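Local coordinates for protein intron-associated endonuclease 1 (Enterobacteria phage T4, PDB 1LN0) that probably cuts DNA at intron-homing sites as the GIY-YIG catalytic domain of the homing endonuclease I-TevI, at residues Gly4-Lys9 against Lys26-His31. The protein carries 1 engineered substitution. Sequence-based numbering, arbitrary orientation.
Engineered in segment 26-31: Ala27 (natural residue Arg).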
loop_
_atom_site.group_PDB
_atom_site.type_symbol
_atom_site.label_atom_id
_atom_site.label_comp_id
_atom_site.label_asym_id
_atom_site.label_seq_id
_atom_site.Cartn_x
_atom_site.Cartn_y
_atom_site.Cartn_z
ATOM N N GLY B 4 -10.582 5.377 -12.314
ATOM C CA GLY B 4 -10.744 4.424 -13.396
ATOM C C GLY B 4 -9.617 3.416 -13.507
ATOM O O GLY B 4 -8.859 3.213 -12.559
ATOM N N ILE B 5 -9.509 2.788 -14.674
ATOM C CA ILE B 5 -8.483 1.784 -14.927
ATOM C C ILE B 5 -7.296 2.370 -15.682
ATOM O O ILE B 5 -7.455 3.181 -16.596
ATOM C CB ILE B 5 -9.064 0.584 -15.727
ATOM C CG1 ILE B 5 -9.948 -0.280 -14.820
ATOM C CG2 ILE B 5 -7.945 -0.283 -16.274
ATOM C CD1 ILE B 5 -11.137 0.425 -14.225
ATOM N N TYR B 6 -6.099 1.944 -15.300
ATOM C CA TYR B 6 -4.890 2.445 -15.930
ATOM C C TYR B 6 -3.923 1.305 -16.230
ATOM O O TYR B 6 -4.172 0.150 -15.884
ATOM C CB TYR B 6 -4.213 3.462 -15.003
ATOM C CG TYR B 6 -3.706 2.844 -13.718
ATOM C CD1 TYR B 6 -2.504 2.134 -13.688
ATOM C CD2 TYR B 6 -4.464 2.905 -12.549
ATOM C CE1 TYR B 6 -2.071 1.495 -12.523
ATOM C CE2 TYR B 6 -4.043 2.267 -11.381
ATOM C CZ TYR B 6 -2.848 1.562 -11.375
ATOM O OH TYR B 6 -2.446 0.904 -10.231
ATOM N N GLN B 7 -2.814 1.643 -16.874
ATOM C CA GLN B 7 -1.804 0.656 -17.199
ATOM C C GLN B 7 -0.432 1.275 -16.996
ATOM O O GLN B 7 -0.247 2.479 -17.202
ATOM C CB GLN B 7 -1.921 0.204 -18.661
ATOM C CG GLN B 7 -1.420 1.235 -19.679
ATOM C CD GLN B 7 -1.374 0.696 -21.106
ATOM O OE1 GLN B 7 -0.757 1.291 -21.992
ATOM N NE2 GLN B 7 -2.032 -0.426 -21.334
ATOM N N ILE B 8 0.512 0.446 -16.565
ATOM C CA ILE B 8 1.899 0.849 -16.387
ATOM C C ILE B 8 2.549 -0.039 -17.430
ATOM O O ILE B 8 2.549 -1.261 -17.307
ATOM C CB ILE B 8 2.438 0.501 -14.986
ATOM C CG1 ILE B 8 1.608 1.219 -13.916
ATOM C CG2 ILE B 8 3.898 0.907 -14.884
ATOM C CD1 ILE B 8 2.036 0.904 -12.490
ATOM N N LYS B 9 3.083 0.581 -18.471
ATOM C CA LYS B 9 3.668 -0.162 -19.573
ATOM C C LYS B 9 5.173 -0.088 -19.702
ATOM O O LYS B 9 5.761 0.984 -19.588
ATOM C CB LYS B 9 3.036 0.315 -20.886
ATOM C CG LYS B 9 3.679 -0.261 -22.137
ATOM C CD LYS B 9 3.250 0.506 -23.379
ATOM C CE LYS B 9 4.041 0.052 -24.597
ATOM N NZ LYS B 9 3.768 0.899 -25.791
ATOM N N LYS B 26 -2.054 10.021 -7.852
ATOM C CA LYS B 26 -1.695 9.543 -6.524
ATOM C C LYS B 26 -1.373 8.055 -6.548
ATOM O O LYS B 26 -0.501 7.586 -5.818
ATOM C CB LYS B 26 -2.828 9.809 -5.531
ATOM C CG LYS B 26 -3.029 11.276 -5.198
ATOM C CD LYS B 26 -4.073 11.440 -4.105
ATOM C CE LYS B 26 -4.203 12.883 -3.658
ATOM N NZ LYS B 26 -5.121 12.992 -2.487
ATOM N N ALA B 27 -2.085 7.314 -7.390
ATOM C CA ALA B 27 -1.861 5.881 -7.507
ATOM C C ALA B 27 -0.493 5.620 -8.130
ATOM O O ALA B 27 0.289 4.811 -7.621
ATOM C CB ALA B 27 -2.962 5.245 -8.360
ATOM N N TRP B 28 -0.202 6.316 -9.226
ATOM C CA TRP B 28 1.075 6.146 -9.910
ATOM C C TRP B 28 2.257 6.516 -9.020
ATOM O O TRP B 28 3.298 5.854 -9.051
ATOM C CB TRP B 28 1.114 6.974 -11.201
ATOM C CG TRP B 28 0.063 6.577 -12.200
ATOM C CD1 TRP B 28 -0.535 5.353 -12.318
ATOM C CD2 TRP B 28 -0.491 7.395 -13.239
ATOM N NE1 TRP B 28 -1.429 5.358 -13.363
ATOM C CE2 TRP B 28 -1.421 6.597 -13.947
ATOM C CE3 TRP B 28 -0.293 8.720 -13.642
ATOM C CZ2 TRP B 28 -2.155 7.084 -15.038
ATOM C CZ3 TRP B 28 -1.026 9.209 -14.728
ATOM C CH2 TRP B 28 -1.944 8.388 -15.413
ATOM N N LYS B 29 2.104 7.573 -8.227
ATOM C CA LYS B 29 3.185 7.972 -7.335
ATOM C C LYS B 29 3.428 6.865 -6.319
ATOM O O LYS B 29 4.571 6.542 -6.006
ATOM C CB LYS B 29 2.856 9.282 -6.604
ATOM C CG LYS B 29 3.723 9.515 -5.366
ATOM C CD LYS B 29 3.857 10.989 -4.992
ATOM C CE LYS B 29 4.865 11.697 -5.888
ATOM N NZ LYS B 29 5.117 13.105 -5.466
ATOM N N ARG B 30 2.345 6.284 -5.812
ATOM C CA ARG B 30 2.451 5.214 -4.830
ATOM C C ARG B 30 3.150 3.989 -5.413
ATOM O O ARG B 30 4.047 3.411 -4.801
ATOM C CB ARG B 30 1.060 4.820 -4.334
ATOM C CG ARG B 30 1.051 3.630 -3.398
ATOM C CD ARG B 30 1.976 3.864 -2.216
ATOM N NE ARG B 30 1.962 2.751 -1.273
ATOM C CZ ARG B 30 2.789 2.647 -0.240
ATOM N NH1 ARG B 30 3.697 3.592 -0.021
ATOM N NH2 ARG B 30 2.714 1.604 0.573
ATOM N N HIS B 31 2.728 3.593 -6.605
ATOM C CA HIS B 31 3.314 2.430 -7.244
ATOM C C HIS B 31 4.799 2.601 -7.523
ATOM O O HIS B 31 5.579 1.679 -7.312
ATOM C CB HIS B 31 2.550 2.104 -8.526
ATOM C CG HIS B 31 1.295 1.327 -8.281
ATOM N ND1 HIS B 31 1.193 -0.021 -8.545
ATOM C CD2 HIS B 31 0.115 1.693 -7.726
ATOM C CE1 HIS B 31 0.005 -0.454 -8.161
ATOM N NE2 HIS B 31 -0.669 0.565 -7.659
#
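Tyr6 of the GIY-YIG domain's central strand meets Trp28 and His31 of helix 24-37 in an aromatic cluster that joins this helix to one face of the three-stranded antiparallel sheet. The tight part is a T-shaped stack: the pyrrole edge of Trp28 points at the face of the tyrosine ring, with the planes at 86°. Trp28 NE1 lies over that face, 3.4 Å from Tyr6 CG, while Trp28 CD1 sits towards the ring's rim. The CB of Tyr6 points toward the helix, and with CG between the backbone N and the carbonyl carbon (chi1 65°) the ring carries its hydroxyl over the face of the His31 imidazole, which ND1 ties to His40 by a hydrogen bond. The packing is looser at Ile8 CD1, which comes no nearer to His31 than 4.1 Å at ND1, and at the engineered Ala27, whose CB is 4.4 Å from Tyr6 CE2. Lys26, Lys29 and Arg30 form the solvent side of the helix and do not touch the strand. On the reverse of the sheet, Ile5 packs against helix 68-82. At the far end of the tyrosine ring, Tyr6 OH lies 3.1 Å from His31 NE2.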